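Local atomic coordinates of lysine cyclodeaminase (Streptomyces pristinaespiralis, PDB entry 5YU3), a protein that catalyses the NAD-dependent cyclodeamination of L-lysine with release of ammonia, and also recognises L-ornithine and L-2,4-diaminobutyric acid. Residues D72-T78 against T97-D103; T118-G123 against Q149-Q153; S206-S210 against N231-A235. All blocks are in the same frame, centred on the assembly; numbering follows the deposited sequence.

Interaction 1 of 3, residues D72-T78 against T97-D103; sequences DHITLKT and TVARYDD. With PRO (proline), chain G.
Ile74, Leu76 and Thr78 face Tyr101, Ala99 and Thr97 as the hydrogen-bonded pairs of an antiparallel ladder, its strands 73-78 and 97-102 directed 157° apart with axes approaching to 4.5 Å. They are adjacent members of the mixed sheet of this ornithine cyclodeaminase/mu-crystallin family enzyme. Each of the three pairs is closed by two reciprocal backbone bonds, such as Ile74 N to Tyr101 O at 2.8 Å. Beyond them Asp103 N still reaches Asp72 O, at the place where Asp72 and His73 form a classic beta bulge against strand 60-69.

On the face that carries Thr75, Lys77, Val98 and Arg100, the guanidinium of Arg100 lies flat on the His73 ring, planes 12° apart and centres separated by 3.7 Å. Arg100 CD rests over the same ring, adding a CH-pi contact, and a salt bridge from NH1 to Glu313 helps fix the rotation of the group. Further along, Thr75 CG2 packs on Val98 CG1 at 3.6 Å.

The face bearing Ile74, Leu76, Thr78 and Tyr101 turns to the second subunit. There Leu76 CB meets the edge of the Tyr101 ring at CE1, 4.1 Å away, while Tyr101 OH bonds to Thr78 of the second subunit. A water joins Leu76 O to Thr78 OG1.

Lys77 leaves the ladder for the pocket that holds the bound proline, probably the substrate site. Its CG and CD pass Val98 CG2, the chain then bends at chi3 (90°), and NZ, which also has a salt bridge to Asp308, donates to the carboxylate oxygen O of the bound proline at 2.6 Å.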
loop_
_atom_site.group_PDB
_atom_site.type_symbol
_atom_site.label_atom_id
_atom_site.label_comp_id
_atom_site.label_asym_id
_atom_site.label_seq_id
_atom_site.Cartn_x
_atom_site.Cartn_y
_atom_site.Cartn_z
ATOM N N ASP A 72 -16.343 -0.605 8.233
ATOM C CA ASP A 72 -15.687 -1.485 9.189
ATOM C C ASP A 72 -14.183 -1.264 9.168
ATOM O O ASP A 72 -13.635 -0.604 10.052
ATOM C CB ASP A 72 -15.998 -2.951 8.887
ATOM C CG ASP A 72 -17.454 -3.300 9.133
ATOM O OD1 ASP A 72 -17.883 -4.384 8.682
ATOM O OD2 ASP A 72 -18.164 -2.500 9.786
ATOM N N HIS A 73 -13.500 -1.811 8.167
ATOM C CA HIS A 73 -12.050 -1.710 8.157
ATOM C C HIS A 73 -11.538 -1.855 6.734
ATOM O O HIS A 73 -12.265 -2.253 5.818
ATOM C CB HIS A 73 -11.417 -2.769 9.065
ATOM C CG HIS A 73 -11.897 -4.156 8.785
ATOM N ND1 HIS A 73 -12.693 -4.859 9.662
ATOM C CD2 HIS A 73 -11.710 -4.964 7.715
ATOM C CE1 HIS A 73 -12.968 -6.045 9.151
ATOM N NE2 HIS A 73 -12.389 -6.131 7.967
ATOM N N ILE A 74 -10.263 -1.520 6.568
ATOM C CA ILE A 74 -9.543 -1.688 5.313
ATOM C C ILE A 74 -8.371 -2.616 5.581
ATOM O O ILE A 74 -7.640 -2.432 6.561
ATOM C CB ILE A 74 -9.047 -0.343 4.745
ATOM C CG1 ILE A 74 -10.220 0.619 4.521
ATOM C CG2 ILE A 74 -8.254 -0.580 3.449
ATOM C CD1 ILE A 74 -9.798 2.013 4.114
ATOM N N THR A 75 -8.204 -3.621 4.729
ATOM C CA THR A 75 -7.052 -4.507 4.799
ATOM C C THR A 75 -6.066 -4.111 3.716
ATOM O O THR A 75 -6.468 -3.818 2.590
ATOM C CB THR A 75 -7.474 -5.972 4.608
ATOM O OG1 THR A 75 -8.361 -6.344 5.666
ATOM C CG2 THR A 75 -6.256 -6.895 4.615
ATOM N N LEU A 76 -4.778 -4.086 4.049
ATOM C CA LEU A 76 -3.743 -3.901 3.036
ATOM C C LEU A 76 -2.676 -4.969 3.205
ATOM O O LEU A 76 -2.025 -5.038 4.252
ATOM C CB LEU A 76 -3.108 -2.504 3.118
ATOM C CG LEU A 76 -2.148 -2.171 1.958
ATOM C CD1 LEU A 76 -2.903 -1.854 0.665
ATOM C CD2 LEU A 76 -1.202 -1.031 2.305
ATOM N N LYS A 77 -2.460 -5.783 2.173
ATOM C CA LYS A 77 -1.299 -6.655 2.172
ATOM C C LYS A 77 -0.213 -6.056 1.295
ATOM O O LYS A 77 -0.477 -5.611 0.168
ATOM C CB LYS A 77 -1.622 -8.081 1.715
ATOM C CG LYS A 77 -0.359 -8.959 1.782
ATOM C CD LYS A 77 -0.646 -10.458 1.673
ATOM C CE LYS A 77 -0.612 -10.917 0.221
ATOM N NZ LYS A 77 -1.041 -12.333 0.093
ATOM N N THR A 78 0.999 -6.013 1.837
ATOM C CA THR A 78 2.192 -5.619 1.110
ATOM C C THR A 78 3.052 -6.864 0.990
ATOM O O THR A 78 3.323 -7.529 1.997
ATOM C CB THR A 78 2.949 -4.507 1.842
ATOM O OG1 THR A 78 3.025 -4.830 3.238
ATOM C CG2 THR A 78 2.228 -3.174 1.685
ATOM N N THR A 97 3.464 -8.715 4.614
ATOM C CA THR A 97 2.796 -8.386 5.868
ATOM C C THR A 97 1.380 -7.916 5.550
ATOM O O THR A 97 1.096 -7.467 4.439
ATOM C CB THR A 97 3.572 -7.303 6.641
ATOM O OG1 THR A 97 4.092 -6.350 5.715
ATOM C CG2 THR A 97 4.749 -7.914 7.408
ATOM N N VAL A 98 0.479 -8.027 6.527
ATOM C CA VAL A 98 -0.921 -7.665 6.333
ATOM C C VAL A 98 -1.319 -6.702 7.441
ATOM O O VAL A 98 -1.128 -7.005 8.624
ATOM C CB VAL A 98 -1.862 -8.887 6.332
ATOM C CG1 VAL A 98 -3.212 -8.513 5.715
ATOM C CG2 VAL A 98 -1.237 -10.065 5.573
ATOM N N ALA A 99 -1.873 -5.550 7.060
ATOM C CA ALA A 99 -2.307 -4.545 8.023
ATOM C C ALA A 99 -3.814 -4.336 7.938
ATOM O O ALA A 99 -4.435 -4.545 6.889
ATOM C CB ALA A 99 -1.583 -3.203 7.792
ATOM N N ARG A 100 -4.402 -3.908 9.054
ATOM C CA ARG A 100 -5.808 -3.548 9.103
ATOM C C ARG A 100 -5.930 -2.120 9.619
ATOM O O ARG A 100 -5.215 -1.732 10.549
ATOM C CB ARG A 100 -6.595 -4.507 10.003
ATOM C CG ARG A 100 -8.082 -4.212 10.025
ATOM C CD ARG A 100 -8.859 -5.330 10.679
ATOM N NE ARG A 100 -8.919 -6.506 9.816
ATOM C CZ ARG A 100 -9.747 -7.526 10.010
ATOM N NH1 ARG A 100 -10.581 -7.505 11.034
ATOM N NH2 ARG A 100 -9.738 -8.565 9.171
ATOM N N TYR A 101 -6.808 -1.341 8.985
ATOM C CA TYR A 101 -7.041 0.067 9.295
ATOM C C TYR A 101 -8.516 0.282 9.599
ATOM O O TYR A 101 -9.381 -0.265 8.913
ATOM C CB TYR A 101 -6.618 0.975 8.113
ATOM C CG TYR A 101 -5.165 0.824 7.745
ATOM C CD1 TYR A 101 -4.747 -0.197 6.897
ATOM C CD2 TYR A 101 -4.200 1.686 8.270
ATOM C CE1 TYR A 101 -3.426 -0.353 6.577
ATOM C CE2 TYR A 101 -2.864 1.538 7.949
ATOM C CZ TYR A 101 -2.483 0.512 7.101
ATOM O OH TYR A 101 -1.164 0.340 6.772
ATOM N N ASP A 102 -8.813 1.084 10.623
ATOM C CA ASP A 102 -10.203 1.414 10.907
ATOM C C ASP A 102 -10.766 2.259 9.773
ATOM O O ASP A 102 -10.157 3.257 9.376
ATOM C CB ASP A 102 -10.323 2.172 12.232
ATOM C CG ASP A 102 -11.764 2.449 12.605
ATOM O OD1 ASP A 102 -12.482 1.485 12.931
ATOM O OD2 ASP A 102 -12.185 3.621 12.566
ATOM N N ASP A 103 -11.927 1.858 9.245
ATOM C CA ASP A 103 -12.504 2.592 8.120
ATOM C C ASP A 103 -13.037 3.958 8.536
ATOM O O ASP A 103 -13.085 4.882 7.711
ATOM C CB ASP A 103 -13.631 1.792 7.473
ATOM C CG ASP A 103 -14.031 2.358 6.126
ATOM O OD1 ASP A 103 -13.148 2.455 5.249
ATOM O OD2 ASP A 103 -15.215 2.714 5.937
HETATM N N PRO G . 0.511 -12.908 -5.941
HETATM C CA PRO G . 0.855 -13.030 -4.427
HETATM C C PRO G . -0.396 -12.717 -3.560
HETATM O O PRO G . -0.123 -12.465 -2.372
HETATM C CB PRO G . 1.807 -12.190 -4.276
HETATM C CG PRO G . 2.636 -12.315 -5.656
HETATM C CD PRO G . 1.879 -12.950 -6.493
HETATM O OXT PRO G . -1.604 -12.756 -3.989
HETATM O O HOH W 1 -14.895 1.528 11.671
HETATM O O HOH W 2 0.656 -4.212 4.968
#

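Interaction 2 of 3, residues T118-G123 against Q149-Q153; sequences TALRTG and QAVTQ. With NAD (nicotinamide-adenine-dinucleotide), chain F; PRO (proline), chain G.
The carbonyl oxygen of Ala119 is gripped by two donors: Thr152 OG1 crosses from the neighbouring helix at 2.8 Å, and Gly123 N of the same helix reaches it from the opposite face of the carbonyl plane. The contact joins helix 115-133 to helix 148-160, whose first turn completes a probable Rossmann-type GxGxxA pattern; the short segments cross at -47°, with axes 8.2 Å apart. Thr152 OG1 sits between its own backbone N and carbonyl carbon (chi1 48°), which aims it at that oxygen, while CG2 lies against Ala119 CB. Such close approach suits Gly123, since a side chain there would run into Thr152 O. Gln153 NE2 adds a weak bond to Thr122 O, while its OE1 is bonded to Ser126.

Gln149 works both ways. Its OE1 rests 3.5 Å from Ala119 CA and close to Thr122 CB, whereas NE2 donates to O2N of NAD and the backbone N to O1N, so one residue holds the nicotinamide-side phosphate at two oxygens.

Thr122 OG1 donates to Thr118 O at 2.6 Å, and this hydroxyl in turn accepts from Arg121 NH1, 3.0 Å away and tilted 29° from the guanidinium plane. A valine in place of Thr122 has no hydroxyl to donate to Thr118 O or accept from Arg121 NH1, and the guanidinium would probably be freer to shift against the nicotinamide amide.

Arg121, salt-bridged at NE to Asp308, presents its guanidinium edge to both ligands: NH1 bonds weakly to NAD O7N, and NH2 donates to OXT of the bound proline at 2.8 Å. Thr122 OG1 itself lies 3.2 Å from C4N of the nicotinamide ring.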
loop_
_atom_site.group_PDB
_atom_site.type_symbol
_atom_site.label_atom_id
_atom_site.label_comp_id
_atom_site.label_asym_id
_atom_site.label_seq_id
_atom_site.Cartn_x
_atom_site.Cartn_y
_atom_site.Cartn_z
ATOM N N THR A 118 -0.301 -15.994 3.557
ATOM C CA THR A 118 -0.387 -16.071 2.095
ATOM C C THR A 118 -0.378 -17.528 1.642
ATOM O O THR A 118 -1.202 -17.947 0.817
ATOM C CB THR A 118 0.765 -15.297 1.431
ATOM O OG1 THR A 118 0.623 -13.890 1.690
ATOM C CG2 THR A 118 0.767 -15.510 -0.103
ATOM N N ALA A 119 0.531 -18.325 2.206
ATOM C CA ALA A 119 0.606 -19.737 1.835
ATOM C C ALA A 119 -0.686 -20.461 2.189
ATOM O O ALA A 119 -1.167 -21.298 1.419
ATOM C CB ALA A 119 1.811 -20.396 2.518
ATOM N N LEU A 120 -1.271 -20.142 3.352
ATOM C CA LEU A 120 -2.506 -20.791 3.773
ATOM C C LEU A 120 -3.659 -20.460 2.834
ATOM O O LEU A 120 -4.376 -21.362 2.383
ATOM C CB LEU A 120 -2.862 -20.380 5.205
ATOM C CG LEU A 120 -1.883 -20.897 6.264
ATOM C CD1 LEU A 120 -2.262 -20.367 7.658
ATOM C CD2 LEU A 120 -1.826 -22.419 6.271
ATOM N N ARG A 121 -3.895 -19.167 2.564
ATOM C CA ARG A 121 -5.089 -18.844 1.782
ATOM C C ARG A 121 -4.919 -19.210 0.310
ATOM O O ARG A 121 -5.924 -19.388 -0.395
ATOM C CB ARG A 121 -5.490 -17.361 1.961
ATOM C CG ARG A 121 -4.452 -16.288 1.614
ATOM C CD ARG A 121 -4.249 -16.163 0.099
ATOM N NE ARG A 121 -4.036 -14.794 -0.351
ATOM C CZ ARG A 121 -3.520 -14.467 -1.534
ATOM N NH1 ARG A 121 -3.116 -15.418 -2.388
ATOM N NH2 ARG A 121 -3.392 -13.180 -1.863
ATOM N N THR A 122 -3.678 -19.336 -0.160
ATOM C CA THR A 122 -3.437 -19.741 -1.541
ATOM C C THR A 122 -3.704 -21.230 -1.722
ATOM O O THR A 122 -4.313 -21.641 -2.721
ATOM C CB THR A 122 -2.005 -19.383 -1.942
ATOM O OG1 THR A 122 -1.808 -17.981 -1.729
ATOM C CG2 THR A 122 -1.739 -19.683 -3.414
ATOM N N GLY A 123 -3.266 -22.049 -0.761
ATOM C CA GLY A 123 -3.700 -23.436 -0.741
ATOM C C GLY A 123 -5.204 -23.556 -0.607
ATOM O O GLY A 123 -5.841 -24.352 -1.305
ATOM N N GLN A 149 4.794 -22.547 -2.051
ATOM C CA GLN A 149 3.353 -22.722 -2.259
ATOM C C GLN A 149 2.993 -24.192 -2.435
ATOM O O GLN A 149 1.908 -24.622 -2.027
ATOM C CB GLN A 149 2.865 -21.925 -3.476
ATOM C CG GLN A 149 3.020 -20.405 -3.365
ATOM C CD GLN A 149 2.643 -19.857 -2.006
ATOM O OE1 GLN A 149 1.536 -20.096 -1.510
ATOM N NE2 GLN A 149 3.561 -19.094 -1.400
ATOM N N ALA A 150 3.889 -24.972 -3.038
ATOM C CA ALA A 150 3.593 -26.383 -3.257
ATOM C C ALA A 150 3.277 -27.090 -1.949
ATOM O O ALA A 150 2.452 -28.012 -1.922
ATOM C CB ALA A 150 4.770 -27.057 -3.969
ATOM N N VAL A 151 3.892 -26.652 -0.847
ATOM C CA VAL A 151 3.621 -27.278 0.449
ATOM C C VAL A 151 2.153 -27.119 0.819
ATOM O O VAL A 151 1.480 -28.095 1.169
ATOM C CB VAL A 151 4.553 -26.701 1.534
ATOM C CG1 VAL A 151 4.192 -27.265 2.929
ATOM C CG2 VAL A 151 6.017 -26.979 1.175
ATOM N N THR A 152 1.616 -25.894 0.726
ATOM C CA THR A 152 0.227 -25.713 1.124
ATOM C C THR A 152 -0.757 -26.112 0.032
ATOM O O THR A 152 -1.917 -26.389 0.349
ATOM C CB THR A 152 -0.045 -24.269 1.561
ATOM O OG1 THR A 152 0.488 -23.365 0.591
ATOM C CG2 THR A 152 0.603 -23.993 2.939
ATOM N N GLN A 153 -0.326 -26.154 -1.239
ATOM C CA GLN A 153 -1.166 -26.759 -2.270
ATOM C C GLN A 153 -1.438 -28.218 -1.932
ATOM O O GLN A 153 -2.594 -28.656 -1.901
ATOM C CB GLN A 153 -0.500 -26.648 -3.650
ATOM C CG GLN A 153 -0.376 -25.217 -4.199
ATOM C CD GLN A 153 -1.723 -24.603 -4.513
ATOM O OE1 GLN A 153 -2.518 -25.173 -5.268
ATOM N NE2 GLN A 153 -2.001 -23.438 -3.916
HETATM P PA NAD F . 9.299 -20.529 -4.392
HETATM O O1A NAD F . 10.509 -19.780 -4.857
HETATM O O2A NAD F . 9.225 -21.034 -2.964
HETATM O O5B NAD F . 9.130 -21.832 -5.320
HETATM C C5B NAD F . 9.068 -21.693 -6.745
HETATM C C4B NAD F . 9.685 -22.956 -7.326
HETATM O O4B NAD F . 9.497 -22.963 -8.743
HETATM C C3B NAD F . 11.200 -23.005 -7.100
HETATM O O3B NAD F . 11.551 -24.187 -6.349
HETATM C C2B NAD F . 11.778 -23.047 -8.504
HETATM O O2B NAD F . 12.937 -23.868 -8.630
HETATM C C1B NAD F . 10.627 -23.630 -9.293
HETATM N N9A NAD F . 10.641 -23.399 -10.754
HETATM C C8A NAD F . 11.059 -22.306 -11.432
HETATM N N7A NAD F . 10.879 -22.487 -12.780
HETATM C C5A NAD F . 10.332 -23.714 -12.948
HETATM C C6A NAD F . 9.889 -24.551 -14.079
HETATM N N6A NAD F . 9.979 -24.103 -15.353
HETATM N N1A NAD F . 9.364 -25.765 -13.795
HETATM C C2A NAD F . 9.252 -26.250 -12.544
HETATM N N3A NAD F . 9.649 -25.553 -11.467
HETATM C C4A NAD F . 10.179 -24.306 -11.611
HETATM O O3 NAD F . 8.013 -19.581 -4.689
HETATM P PN NAD F . 6.502 -19.818 -4.219
HETATM O O1N NAD F . 6.221 -21.302 -4.229
HETATM O O2N NAD F . 6.273 -19.007 -2.961
HETATM O O5D NAD F . 5.667 -19.087 -5.389
HETATM C C5D NAD F . 5.529 -19.707 -6.669
HETATM C C4D NAD F . 4.618 -18.843 -7.540
HETATM O O4D NAD F . 3.345 -18.690 -6.912
HETATM C C3D NAD F . 5.166 -17.437 -7.717
HETATM O O3D NAD F . 4.864 -16.989 -9.057
HETATM C C2D NAD F . 4.341 -16.619 -6.748
HETATM O O2D NAD F . 4.320 -15.220 -7.067
HETATM C C1D NAD F . 3.000 -17.303 -6.911
HETATM N N1N NAD F . 2.035 -17.040 -5.851
HETATM C C2N NAD F . 0.737 -17.006 -6.185
HETATM C C3N NAD F . -0.240 -16.758 -5.231
HETATM C C7N NAD F . -1.672 -16.749 -5.653
HETATM O O7N NAD F . -2.526 -16.313 -4.907
HETATM N N7N NAD F . -1.986 -17.274 -6.850
HETATM C C4N NAD F . 0.125 -16.578 -3.894
HETATM C C5N NAD F . 1.480 -16.649 -3.576
HETATM C C6N NAD F . 2.427 -16.892 -4.573
HETATM N N PRO G . 0.511 -12.908 -5.941
HETATM C CA PRO G . 0.855 -13.030 -4.427
HETATM C C PRO G . -0.396 -12.717 -3.560
HETATM O O PRO G . -0.123 -12.465 -2.372
HETATM C CB PRO G . 1.807 -12.190 -4.276
HETATM C CG PRO G . 2.636 -12.315 -5.656
HETATM C CD PRO G . 1.879 -12.950 -6.493
HETATM O OXT PRO G . -1.604 -12.756 -3.989
#

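Interaction 3 of 3, residues S206-S210 against N231-A235; sequences STATS and NAVGA. With NA (sodium ion), chain E; NAD (nicotinamide-adenine-dinucleotide), chain F.
Backbone bonds carry most of the contact between Ser206-Ser210 and Asn231-Ala235. Strands 206-207 and 231-232 run parallel: Thr207 N donates to Asn231 O at 3.0 Å, and Thr207 O receives Val233 N at 2.8 Å together with the longer bond from Gly234 N. Two consecutive amides converging on one oxygen secure the turn where the second strand ends.

Among the side chains, Asn231 ND2 donates to Ser206 OG at 3.3 Å, the hydroxyl lying 17° out of the amide plane. That hydroxyl is also bonded to Gln153, while Asn231 OD1 is taken by His229. On the other side of the sheet Thr207 OG1, held by Glu242, sits against Ala232 CA. Apolar packing is slight, with Ala208 CB meeting Val233 CB at 4.1 Å.

Ligand contacts come from the strand ends. The sodium ion is bound by Ala232 O at 2.8 Å and by Gly234 O, its shell including Asp300 and Ser301. The hydrogen bonds these two segments make to NAD all use main-chain atoms: Val233 O accepts from the carboxamide N7N at 3.0 Å, Ala235 N and O bond to the ribose hydroxyls O3D and O2D, and Ser210 N reaches O4B of the adenosine ribose. Thr209 CG2 touches the adenine. Dinucleotide bound at the C-terminal ends of neighbouring parallel strands is the hallmark of a Rossmann-type domain.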
loop_
_atom_site.group_PDB
_atom_site.type_symbol
_atom_site.label_atom_id
_atom_site.label_comp_id
_atom_site.label_asym_id
_atom_site.label_seq_id
_atom_site.Cartn_x
_atom_site.Cartn_y
_atom_site.Cartn_z
ATOM N N SER A 206 -1.362 -28.780 -9.501
ATOM C CA SER A 206 -1.089 -27.379 -9.188
ATOM C C SER A 206 0.262 -26.999 -9.778
ATOM O O SER A 206 1.263 -27.686 -9.545
ATOM C CB SER A 206 -1.087 -27.112 -7.665
ATOM O OG SER A 206 -2.385 -27.214 -7.130
ATOM N N THR A 207 0.294 -25.910 -10.547
ATOM C CA THR A 207 1.548 -25.319 -10.994
ATOM C C THR A 207 1.823 -24.086 -10.144
ATOM O O THR A 207 0.948 -23.229 -9.993
ATOM C CB THR A 207 1.520 -24.952 -12.488
ATOM O OG1 THR A 207 0.549 -23.928 -12.738
ATOM C CG2 THR A 207 1.166 -26.177 -13.333
ATOM N N ALA A 208 3.025 -24.018 -9.558
ATOM C CA ALA A 208 3.358 -22.908 -8.661
ATOM C C ALA A 208 4.875 -22.748 -8.738
ATOM O O ALA A 208 5.630 -23.215 -7.872
ATOM C CB ALA A 208 2.881 -23.153 -7.224
ATOM N N THR A 209 5.325 -22.115 -9.824
ATOM C CA THR A 209 6.738 -21.990 -10.133
ATOM C C THR A 209 7.156 -20.530 -10.133
ATOM O O THR A 209 6.331 -19.626 -10.293
ATOM C CB THR A 209 7.065 -22.562 -11.521
ATOM O OG1 THR A 209 6.608 -21.629 -12.514
ATOM C CG2 THR A 209 6.370 -23.900 -11.726
ATOM N N SER A 210 8.464 -20.316 -10.011
ATOM C CA SER A 210 9.070 -19.007 -10.242
ATOM C C SER A 210 9.640 -18.908 -11.656
ATOM O O SER A 210 10.692 -18.297 -11.870
ATOM C CB SER A 210 10.149 -18.730 -9.199
ATOM O OG SER A 210 11.049 -19.826 -9.118
ATOM N N ASN A 231 -4.896 -26.269 -10.973
ATOM C CA ASN A 231 -4.810 -24.982 -10.284
ATOM C C ASN A 231 -3.553 -24.290 -10.791
ATOM O O ASN A 231 -2.434 -24.725 -10.495
ATOM C CB ASN A 231 -4.770 -25.156 -8.762
ATOM C CG ASN A 231 -5.917 -25.987 -8.241
ATOM O OD1 ASN A 231 -7.074 -25.565 -8.264
ATOM N ND2 ASN A 231 -5.600 -27.190 -7.761
ATOM N N ALA A 232 -3.732 -23.241 -11.594
ATOM C CA ALA A 232 -2.613 -22.474 -12.136
ATOM C C ALA A 232 -2.327 -21.340 -11.155
ATOM O O ALA A 232 -3.045 -20.340 -11.110
ATOM C CB ALA A 232 -2.946 -21.964 -13.534
ATOM N N VAL A 233 -1.295 -21.513 -10.328
ATOM C CA VAL A 233 -1.142 -20.670 -9.142
ATOM C C VAL A 233 -0.041 -19.644 -9.367
ATOM O O VAL A 233 -0.103 -18.528 -8.832
ATOM C CB VAL A 233 -0.852 -21.529 -7.895
ATOM C CG1 VAL A 233 -0.532 -20.649 -6.680
ATOM C CG2 VAL A 233 -2.042 -22.430 -7.606
ATOM N N GLY A 234 0.976 -20.016 -10.151
ATOM C CA GLY A 234 2.075 -19.112 -10.445
ATOM C C GLY A 234 1.566 -17.802 -11.016
ATOM O O GLY A 234 0.659 -17.805 -11.848
ATOM N N ALA A 235 2.111 -16.681 -10.546
ATOM C CA ALA A 235 1.611 -15.351 -10.886
ATOM C C ALA A 235 2.539 -14.313 -10.285
ATOM O O ALA A 235 2.791 -14.350 -9.079
ATOM C CB ALA A 235 0.189 -15.114 -10.356
HETATM NA NA NA E . -2.240 -17.972 -12.455
HETATM P PA NAD F . 9.299 -20.529 -4.392
HETATM O O1A NAD F . 10.509 -19.780 -4.857
HETATM O O2A NAD F . 9.225 -21.034 -2.964
HETATM O O5B NAD F . 9.130 -21.832 -5.320
HETATM C C5B NAD F . 9.068 -21.693 -6.745
HETATM C C4B NAD F . 9.685 -22.956 -7.326
HETATM O O4B NAD F . 9.497 -22.963 -8.743
HETATM C C3B NAD F . 11.200 -23.005 -7.100
HETATM O O3B NAD F . 11.551 -24.187 -6.349
HETATM C C2B NAD F . 11.778 -23.047 -8.504
HETATM O O2B NAD F . 12.937 -23.868 -8.630
HETATM C C1B NAD F . 10.627 -23.630 -9.293
HETATM N N9A NAD F . 10.641 -23.399 -10.754
HETATM C C8A NAD F . 11.059 -22.306 -11.432
HETATM N N7A NAD F . 10.879 -22.487 -12.780
HETATM C C5A NAD F . 10.332 -23.714 -12.948
HETATM C C6A NAD F . 9.889 -24.551 -14.079
HETATM N N6A NAD F . 9.979 -24.103 -15.353
HETATM N N1A NAD F . 9.364 -25.765 -13.795
HETATM C C2A NAD F . 9.252 -26.250 -12.544
HETATM N N3A NAD F . 9.649 -25.553 -11.467
HETATM C C4A NAD F . 10.179 -24.306 -11.611
HETATM O O3 NAD F . 8.013 -19.581 -4.689
HETATM P PN NAD F . 6.502 -19.818 -4.219
HETATM O O1N NAD F . 6.221 -21.302 -4.229
HETATM O O2N NAD F . 6.273 -19.007 -2.961
HETATM O O5D NAD F . 5.667 -19.087 -5.389
HETATM C C5D NAD F . 5.529 -19.707 -6.669
HETATM C C4D NAD F . 4.618 -18.843 -7.540
HETATM O O4D NAD F . 3.345 -18.690 -6.912
HETATM C C3D NAD F . 5.166 -17.437 -7.717
HETATM O O3D NAD F . 4.864 -16.989 -9.057
HETATM C C2D NAD F . 4.341 -16.619 -6.748
HETATM O O2D NAD F . 4.320 -15.220 -7.067
HETATM C C1D NAD F . 3.000 -17.303 -6.911
HETATM N N1N NAD F . 2.035 -17.040 -5.851
HETATM C C2N NAD F . 0.737 -17.006 -6.185
HETATM C C3N NAD F . -0.240 -16.758 -5.231
HETATM C C7N NAD F . -1.672 -16.749 -5.653
HETATM O O7N NAD F . -2.526 -16.313 -4.907
HETATM N N7N NAD F . -1.986 -17.274 -6.850
HETATM C C4N NAD F . 0.125 -16.578 -3.894
HETATM C C5N NAD F . 1.480 -16.649 -3.576
HETATM C C6N NAD F . 2.427 -16.892 -4.573
#

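In the fold
The three interactions follow one another along the chain, each closing before the next opens. Interaction 1 belongs to the mixed sheet, interaction 3 to the parallel sheet of the nucleotide-binding part, and interaction 2 packs helix 115-133, which follows the mixed sheet in the chain, on helix 148-160 of the nucleotide-binding part. The centres of interactions 2 and 3 are about 10 Å apart, with direct packing of Thr122 on Val233 and Gln149 on Ala208; both touch NAD. The centre of interaction 1 lies about 21 Å from that of interaction 2 and about 26 Å from that of interaction 3, yet Lys77 reaches Thr118. Proline-side and cofactor-side elements thus meet at helix 115-133, while interactions 1 and 2 also contact the second subunit.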